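Local coordinates for protein OxyR (Porphyromonas gingivalis, PDB 3HO7) that probably acts as a redox-sensitive transcriptional activator of the LysR family and is represented here by its regulatory domain, at residues 78-83 with 187-192; 15-20 with 63-68; 89-94 with 173-178. One frame throughout, in Å; residues are numbered along the deposited sequence.

Interaction 1: 78-83 with 187-192; sequences DLLYYE and REVRLA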
# COMPACT_ATOMS: atom_id res chain seq x y z
N ASP A 78 -14.65 9.58 17.59
CA ASP A 78 -15.30 8.59 18.42
C ASP A 78 -14.65 7.23 18.21
O ASP A 78 -14.22 6.90 17.10
CB ASP A 78 -16.79 8.51 18.09
CG ASP A 78 -17.54 9.78 18.46
OD1 ASP A 78 -17.58 10.12 19.66
OD2 ASP A 78 -18.09 10.43 17.54
N LEU A 79 -14.58 6.44 19.27
CA LEU A 79 -13.96 5.12 19.19
C LEU A 79 -14.76 4.18 18.31
O LEU A 79 -15.99 4.10 18.41
CB LEU A 79 -13.80 4.53 20.59
CG LEU A 79 -13.17 3.14 20.68
CD1 LEU A 79 -11.75 3.15 20.11
CD2 LEU A 79 -13.17 2.64 22.12
N LEU A 80 -14.07 3.47 17.43
CA LEU A 80 -14.69 2.44 16.62
C LEU A 80 -14.26 1.07 17.14
O LEU A 80 -15.10 0.22 17.43
CB LEU A 80 -14.31 2.60 15.15
CG LEU A 80 -14.75 3.92 14.50
CD1 LEU A 80 -14.39 3.95 13.03
CD2 LEU A 80 -16.25 4.12 14.71
N TYR A 81 -12.95 0.88 17.29
CA TYR A 81 -12.42 -0.36 17.82
C TYR A 81 -10.92 -0.25 18.11
O TYR A 81 -10.24 0.62 17.56
CB TYR A 81 -12.67 -1.52 16.84
CG TYR A 81 -12.05 -1.32 15.47
CD1 TYR A 81 -10.82 -1.89 15.16
CD2 TYR A 81 -12.70 -0.58 14.50
CE1 TYR A 81 -10.26 -1.71 13.90
CE2 TYR A 81 -12.15 -0.39 13.25
CZ TYR A 81 -10.93 -0.96 12.95
OH TYR A 81 -10.38 -0.77 11.70
N TYR A 82 -10.43 -1.13 18.98
CA TYR A 82 -9.00 -1.24 19.23
C TYR A 82 -8.44 -2.33 18.34
O TYR A 82 -9.17 -3.20 17.87
CB TYR A 82 -8.73 -1.57 20.70
CG TYR A 82 -9.13 -0.47 21.66
CD1 TYR A 82 -10.34 -0.52 22.33
CD2 TYR A 82 -8.30 0.61 21.88
CE1 TYR A 82 -10.71 0.49 23.20
CE2 TYR A 82 -8.66 1.62 22.76
CZ TYR A 82 -9.87 1.55 23.41
OH TYR A 82 -10.24 2.55 24.28
N GLU A 83 -7.14 -2.28 18.10
CA GLU A 83 -6.52 -3.26 17.22
C GLU A 83 -5.08 -3.49 17.63
O GLU A 83 -4.29 -2.55 17.72
CB GLU A 83 -6.58 -2.77 15.77
CG GLU A 83 -6.01 -3.76 14.77
CD GLU A 83 -6.27 -3.34 13.34
OE1 GLU A 83 -6.33 -2.13 13.08
OE2 GLU A 83 -6.40 -4.23 12.47
N ARG A 187 -3.57 -0.16 18.81
CA ARG A 187 -3.92 1.17 18.34
C ARG A 187 -5.43 1.31 18.40
O ARG A 187 -6.15 0.31 18.45
CB ARG A 187 -3.42 1.41 16.92
CG ARG A 187 -4.22 0.69 15.85
CD ARG A 187 -3.69 1.04 14.47
NE ARG A 187 -4.32 0.25 13.43
CZ ARG A 187 -4.01 0.35 12.14
NH1 ARG A 187 -3.08 1.21 11.75
NH2 ARG A 187 -4.62 -0.41 11.25
N GLU A 188 -5.91 2.55 18.41
CA GLU A 188 -7.34 2.79 18.42
C GLU A 188 -7.77 3.33 17.06
O GLU A 188 -7.22 4.32 16.58
CB GLU A 188 -7.72 3.77 19.53
CG GLU A 188 -7.08 5.14 19.39
CD GLU A 188 -7.40 6.06 20.56
OE1 GLU A 188 -8.57 6.07 21.00
OE2 GLU A 188 -6.48 6.75 21.04
N VAL A 189 -8.72 2.65 16.44
CA VAL A 189 -9.29 3.10 15.19
C VAL A 189 -10.52 3.94 15.51
O VAL A 189 -11.43 3.48 16.20
CB VAL A 189 -9.68 1.92 14.28
CG1 VAL A 189 -10.27 2.41 12.97
CG2 VAL A 189 -8.47 1.03 14.03
N ARG A 190 -10.54 5.18 15.03
CA ARG A 190 -11.58 6.13 15.39
C ARG A 190 -12.17 6.81 14.17
O ARG A 190 -11.53 6.86 13.12
CB ARG A 190 -11.03 7.17 16.36
CG ARG A 190 -10.30 6.57 17.56
CD ARG A 190 -9.78 7.64 18.51
NE ARG A 190 -10.87 8.37 19.16
CZ ARG A 190 -11.48 7.96 20.27
NH1 ARG A 190 -11.11 6.82 20.85
NH2 ARG A 190 -12.46 8.68 20.79
N LEU A 191 -13.38 7.32 14.30
CA LEU A 191 -14.01 8.06 13.22
C LEU A 191 -14.01 9.54 13.57
O LEU A 191 -14.64 9.96 14.54
CB LEU A 191 -15.44 7.58 12.98
CG LEU A 191 -16.00 7.88 11.59
CD1 LEU A 191 -17.52 7.72 11.57
CD2 LEU A 191 -15.61 9.27 11.13
N ALA A 192 -13.30 10.34 12.77
CA ALA A 192 -13.15 11.76 13.06
C ALA A 192 -13.98 12.63 12.12
O ALA A 192 -14.25 12.26 10.98
CB ALA A 192 -11.68 12.15 13.00
O HOH W 1 -9.88 5.12 23.85
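R187 and E83 pair at one end of this antiparallel ladder. From the R187 backbone, CB and then CG pass along the carbonyl oxygen of E83 (CG to E83 O 3.7 Å), packing the aliphatic part of the arginine against the neighbouring strand. The extended chain beyond brings NE to 3.1 Å from E83 OE1, and NH2 lies 3.0 Å from the same OE1. Both N-H groups point in the guanidinium plane, yet they reach the oxygen from above the carboxylate plane, about 40° out of it. NH2 also bonds the carbonyl of T20, while E83 OE2 takes the backbone N-H of L164, so each member of this buried ion pair has a second partner.

Further along, the register slips by one residue in a classic beta bulge: L80 N (2.9 Å) and Y81 N (3.2 Å) both donate to V189 O. The same stretch turns the Y81 ring over V189. With CG lodged between the backbone N and carbonyl carbon (chi1 59°), one ring face receives V189 CB, a CH-pi contact 3.5 Å from the ring centroid; a branched valine suits the place, offering the ring CB and two methyls. L80 CD1 packs on L191 CB (3.8 Å), its apolar side chain also facing helix 200-211. On the face bearing Y82 and E188, R190 NH1 bridges to E188 OE1 (2.7 Å), and R190 NE binds D77.

Interaction 2: 15-20 with 63-68; sequences IAVLPT and MAIIAS
I65 is the knob of this contact, and I15 and V17 shape the hollow that receives it. Its CD1 methyl lies 3.4 Å from I15 CD1, tighter than ordinary van der Waals contact, and 3.5 Å from V17 CG2. I65 CG1 stands anti to the carbonyl carbon (chi1 -52°), which sends the long branch toward the other strand and lets one methyl touch both neighbours. Beta-branched residues suit this face: they are at home in extended backbone, and their forked side chains mesh without leaving a polar atom to satisfy.

On the other face the shape is nearly flat. A16 and A64 set their CB atoms 4.3 Å apart, and such small side chains leave room for helix 49-58, whose C52 touches both. In the loop past the strand ends, L18 CD2 lies 3.6 Å from A67 CB, though the exact placing of the leucine fork is doubtful.

The backbones run parallel, 14° apart. A16 N donates to M63 O at 3.0 Å, and I65 N returns a nearly straight bond (176°) to A16 O at 2.9 Å, so A16 is held through both its amide and its carbonyl.

Strand 11-17 lies between strand 40-46 and strand 63-66, both parallel to it, consistent with the alpha/beta lobes of the periplasmic-binding-protein clan. C52 of helix 49-58 touches L18 as well as the two alanines, while strand 184-194 flanks 63-66, with V189 against I65 and L191 against M63.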
# COMPACT_ATOMS: atom_id res chain seq x y z
N ILE A 15 -15.50 10.32 2.58
CA ILE A 15 -14.79 9.80 3.75
C ILE A 15 -13.37 9.35 3.43
O ILE A 15 -13.13 8.63 2.46
CB ILE A 15 -15.56 8.64 4.40
CG1 ILE A 15 -14.78 8.11 5.61
CG2 ILE A 15 -15.80 7.53 3.38
CD1 ILE A 15 -15.45 6.94 6.29
N ALA A 16 -12.43 9.78 4.26
CA ALA A 16 -11.04 9.40 4.11
C ALA A 16 -10.73 8.20 5.00
O ALA A 16 -11.42 7.96 6.00
CB ALA A 16 -10.12 10.56 4.44
N VAL A 17 -9.70 7.45 4.64
CA VAL A 17 -9.30 6.29 5.41
C VAL A 17 -7.79 6.14 5.35
O VAL A 17 -7.18 6.36 4.30
CB VAL A 17 -9.96 5.01 4.89
CG1 VAL A 17 -9.61 3.82 5.78
CG2 VAL A 17 -11.47 5.19 4.79
N LEU A 18 -7.19 5.77 6.47
CA LEU A 18 -5.75 5.54 6.52
C LEU A 18 -5.35 4.36 5.64
O LEU A 18 -6.11 3.40 5.50
CB LEU A 18 -5.28 5.31 7.95
CG LEU A 18 -5.07 6.58 8.78
CD1 LEU A 18 -6.29 7.48 8.70
CD2 LEU A 18 -4.72 6.24 10.22
N PRO A 19 -4.15 4.44 5.05
CA PRO A 19 -3.64 3.36 4.22
C PRO A 19 -3.38 2.11 5.05
O PRO A 19 -3.37 1.01 4.51
CB PRO A 19 -2.30 3.92 3.71
CG PRO A 19 -2.34 5.39 3.98
CD PRO A 19 -3.20 5.55 5.18
N THR A 20 -3.18 2.30 6.35
CA THR A 20 -2.94 1.18 7.25
C THR A 20 -4.24 0.63 7.84
O THR A 20 -4.22 -0.25 8.70
CB THR A 20 -1.98 1.56 8.39
OG1 THR A 20 -2.39 2.81 8.97
CG2 THR A 20 -0.56 1.71 7.86
N MET A 63 -15.95 12.90 6.81
CA MET A 63 -15.50 12.08 7.93
C MET A 63 -14.14 11.48 7.62
O MET A 63 -13.74 11.40 6.45
CB MET A 63 -16.49 10.95 8.21
CG MET A 63 -17.94 11.41 8.30
SD MET A 63 -19.10 10.04 8.49
CE MET A 63 -20.65 10.95 8.56
N ALA A 64 -13.43 11.06 8.66
CA ALA A 64 -12.14 10.41 8.47
C ALA A 64 -11.94 9.26 9.45
O ALA A 64 -12.17 9.41 10.65
CB ALA A 64 -11.01 11.42 8.61
N ILE A 65 -11.52 8.12 8.92
CA ILE A 65 -11.18 6.96 9.73
C ILE A 65 -9.69 6.99 10.00
O ILE A 65 -8.87 6.90 9.08
CB ILE A 65 -11.55 5.65 9.01
CG1 ILE A 65 -13.01 5.70 8.54
CG2 ILE A 65 -11.31 4.46 9.91
CD1 ILE A 65 -13.41 4.54 7.65
N ILE A 66 -9.33 7.15 11.27
CA ILE A 66 -7.94 7.32 11.66
C ILE A 66 -7.53 6.34 12.75
O ILE A 66 -8.37 5.66 13.33
CB ILE A 66 -7.68 8.76 12.14
CG1 ILE A 66 -8.56 9.09 13.34
CG2 ILE A 66 -7.93 9.75 11.00
CD1 ILE A 66 -8.39 10.50 13.87
N ALA A 67 -6.23 6.28 13.03
CA ALA A 67 -5.69 5.37 14.03
C ALA A 67 -5.16 6.12 15.25
O ALA A 67 -4.11 5.79 15.80
CB ALA A 67 -4.59 4.51 13.42
N SER A 68 -5.90 7.15 15.66
CA SER A 68 -5.50 7.98 16.79
C SER A 68 -6.54 9.06 17.05
O SER A 68 -7.40 9.31 16.21
CB SER A 68 -4.14 8.63 16.52
OG SER A 68 -4.22 9.48 15.39

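Interaction 3: 89-94 with 173-178; sequences VSRCEP and QKELVR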
# COMPACT_ATOMS: atom_id res chain seq x y z
N VAL A 89 7.51 -11.70 11.61
CA VAL A 89 8.93 -12.05 11.73
C VAL A 89 9.37 -12.99 10.62
O VAL A 89 8.80 -14.06 10.44
CB VAL A 89 9.20 -12.74 13.09
CG1 VAL A 89 10.69 -12.97 13.28
CG2 VAL A 89 8.63 -11.91 14.23
N SER A 90 10.41 -12.60 9.88
CA SER A 90 10.90 -13.44 8.79
C SER A 90 11.50 -14.73 9.35
O SER A 90 11.95 -14.77 10.49
CB SER A 90 11.96 -12.70 7.97
OG SER A 90 13.26 -13.16 8.30
N ARG A 91 11.50 -15.77 8.53
CA ARG A 91 12.00 -17.07 8.95
C ARG A 91 13.51 -17.05 9.18
O ARG A 91 14.08 -18.00 9.71
CB ARG A 91 11.63 -18.13 7.91
CG ARG A 91 10.14 -18.19 7.61
CD ARG A 91 9.83 -19.06 6.40
NE ARG A 91 8.42 -18.99 6.04
CZ ARG A 91 7.49 -19.79 6.55
NH1 ARG A 91 7.82 -20.71 7.44
NH2 ARG A 91 6.22 -19.66 6.17
N CYS A 92 14.16 -15.95 8.80
CA CYS A 92 15.61 -15.82 8.94
C CYS A 92 16.02 -15.14 10.24
O CYS A 92 17.19 -15.15 10.61
CB CYS A 92 16.19 -15.06 7.75
SG CYS A 92 15.69 -15.70 6.14
N GLU A 93 15.06 -14.54 10.93
CA GLU A 93 15.36 -13.84 12.17
C GLU A 93 15.48 -14.81 13.34
O GLU A 93 14.67 -15.73 13.48
CB GLU A 93 14.28 -12.79 12.48
CG GLU A 93 13.77 -12.05 11.25
CD GLU A 93 14.89 -11.39 10.46
OE1 GLU A 93 15.74 -10.70 11.08
OE2 GLU A 93 14.92 -11.56 9.22
N PRO A 94 16.50 -14.61 14.19
CA PRO A 94 16.65 -15.44 15.38
C PRO A 94 15.36 -15.45 16.21
O PRO A 94 15.04 -16.47 16.83
CB PRO A 94 17.77 -14.74 16.16
CG PRO A 94 18.58 -14.06 15.10
CD PRO A 94 17.61 -13.66 14.03
N GLN A 173 1.80 -17.25 5.56
CA GLN A 173 1.97 -15.92 6.15
C GLN A 173 1.71 -15.95 7.65
O GLN A 173 2.42 -15.30 8.42
CB GLN A 173 1.02 -14.92 5.50
CG GLN A 173 1.35 -14.56 4.06
CD GLN A 173 0.32 -13.62 3.47
OE1 GLN A 173 -0.88 -13.88 3.54
NE2 GLN A 173 0.78 -12.52 2.89
N LYS A 174 0.68 -16.68 8.06
CA LYS A 174 0.30 -16.73 9.46
C LYS A 174 1.44 -17.25 10.34
O LYS A 174 1.58 -16.85 11.49
CB LYS A 174 -0.96 -17.56 9.67
CG LYS A 174 -2.25 -16.84 9.28
CD LYS A 174 -3.48 -17.70 9.57
CE LYS A 174 -4.76 -16.96 9.20
NZ LYS A 174 -5.98 -17.81 9.41
N GLU A 175 2.26 -18.13 9.77
CA GLU A 175 3.41 -18.69 10.48
C GLU A 175 4.40 -17.62 10.93
O GLU A 175 5.14 -17.83 11.89
CB GLU A 175 4.13 -19.71 9.60
CG GLU A 175 3.35 -21.00 9.38
CD GLU A 175 4.01 -21.90 8.35
OE1 GLU A 175 4.73 -21.37 7.47
OE2 GLU A 175 3.79 -23.12 8.40
N LEU A 176 4.41 -16.49 10.24
CA LEU A 176 5.36 -15.43 10.54
C LEU A 176 4.87 -14.56 11.69
O LEU A 176 5.63 -13.77 12.24
CB LEU A 176 5.62 -14.56 9.31
CG LEU A 176 5.94 -15.29 8.01
CD1 LEU A 176 6.32 -14.29 6.92
CD2 LEU A 176 7.05 -16.32 8.22
N VAL A 177 3.60 -14.72 12.05
CA VAL A 177 3.00 -13.88 13.07
C VAL A 177 3.44 -14.26 14.48
O VAL A 177 3.36 -15.42 14.88
CB VAL A 177 1.46 -13.91 12.99
CG1 VAL A 177 0.86 -13.12 14.14
CG2 VAL A 177 1.00 -13.36 11.65
N ARG A 178 3.91 -13.27 15.23
CA ARG A 178 4.24 -13.43 16.63
C ARG A 178 3.59 -12.30 17.41
O ARG A 178 3.93 -11.13 17.21
CB ARG A 178 5.75 -13.39 16.85
CG ARG A 178 6.54 -14.44 16.09
CD ARG A 178 6.35 -15.82 16.69
NE ARG A 178 7.21 -16.81 16.05
CZ ARG A 178 6.92 -17.40 14.90
NH1 ARG A 178 5.79 -17.10 14.26
NH2 ARG A 178 7.74 -18.30 14.38
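V89 and L176 are joined first by a backbone bond: V89 N donates to L176 O at 2.9 Å and almost straight (171°), in the type I turn from K174 to V177.

Charge makes the second link. R91 NH2 lies 2.6 Å from E175 OE1, a salt bridge in which the carboxylate oxygen sits in the guanidinium plane and is met nearly along its C-O axis; R91 NH1 adds only a weak bond to the same oxygen. The two flat groups are turned 76° from each other, and the arginine meets OE1 alone of the two carboxylate oxygens. A long, extended arginine suits the place because it must span from the loop to E175.

Van der Waals packing completes the contact. L176 CD2 lies over one face of the R91 guanidinium, 3.6 Å above its plane and offset toward the rim of the group, and also 3.7 Å from R91 CG. V89 CG2 meets R178 CG at 3.8 Å, the arginine lending its methylenes.

Further polar bonds lie within the segments. S90 OG accepts from C92 N (3.0 Å) in an ST turn within the type I turn from S90 to E93, while R178 NH1 holds E175 O at 2.6 Å. Outside them, R178 NE and NH2 bind the carbonyls of Q98 and F96.

A leucine methyl against one face of a surface salt bridge shields it in part, which probably strengthens the ion pair, whereas V89 O, buried with no partner, is probably a cost of the contact.

Interactions 1 and 2 adjoin, their centres about 9 Å apart, in the part of the domain where strand 63-66 neighbours strand 184-194. They touch directly, through a probable hydrogen bond from A192 N to A64 O (2.6 Å) and through packing of L191 on M63. Interaction 3 lies across the chain's centre from interaction 1, about 27 Å from it and about 28 Å from interaction 2, centre to centre. Along the chain interaction 2 closes first, and interaction 3 falls wholly between the two halves of interaction 1. Strand 75-89 carries both 78-83 and V89, so it spans the two regions, consistent with the two-lobed regulatory domain of LysR-family proteins.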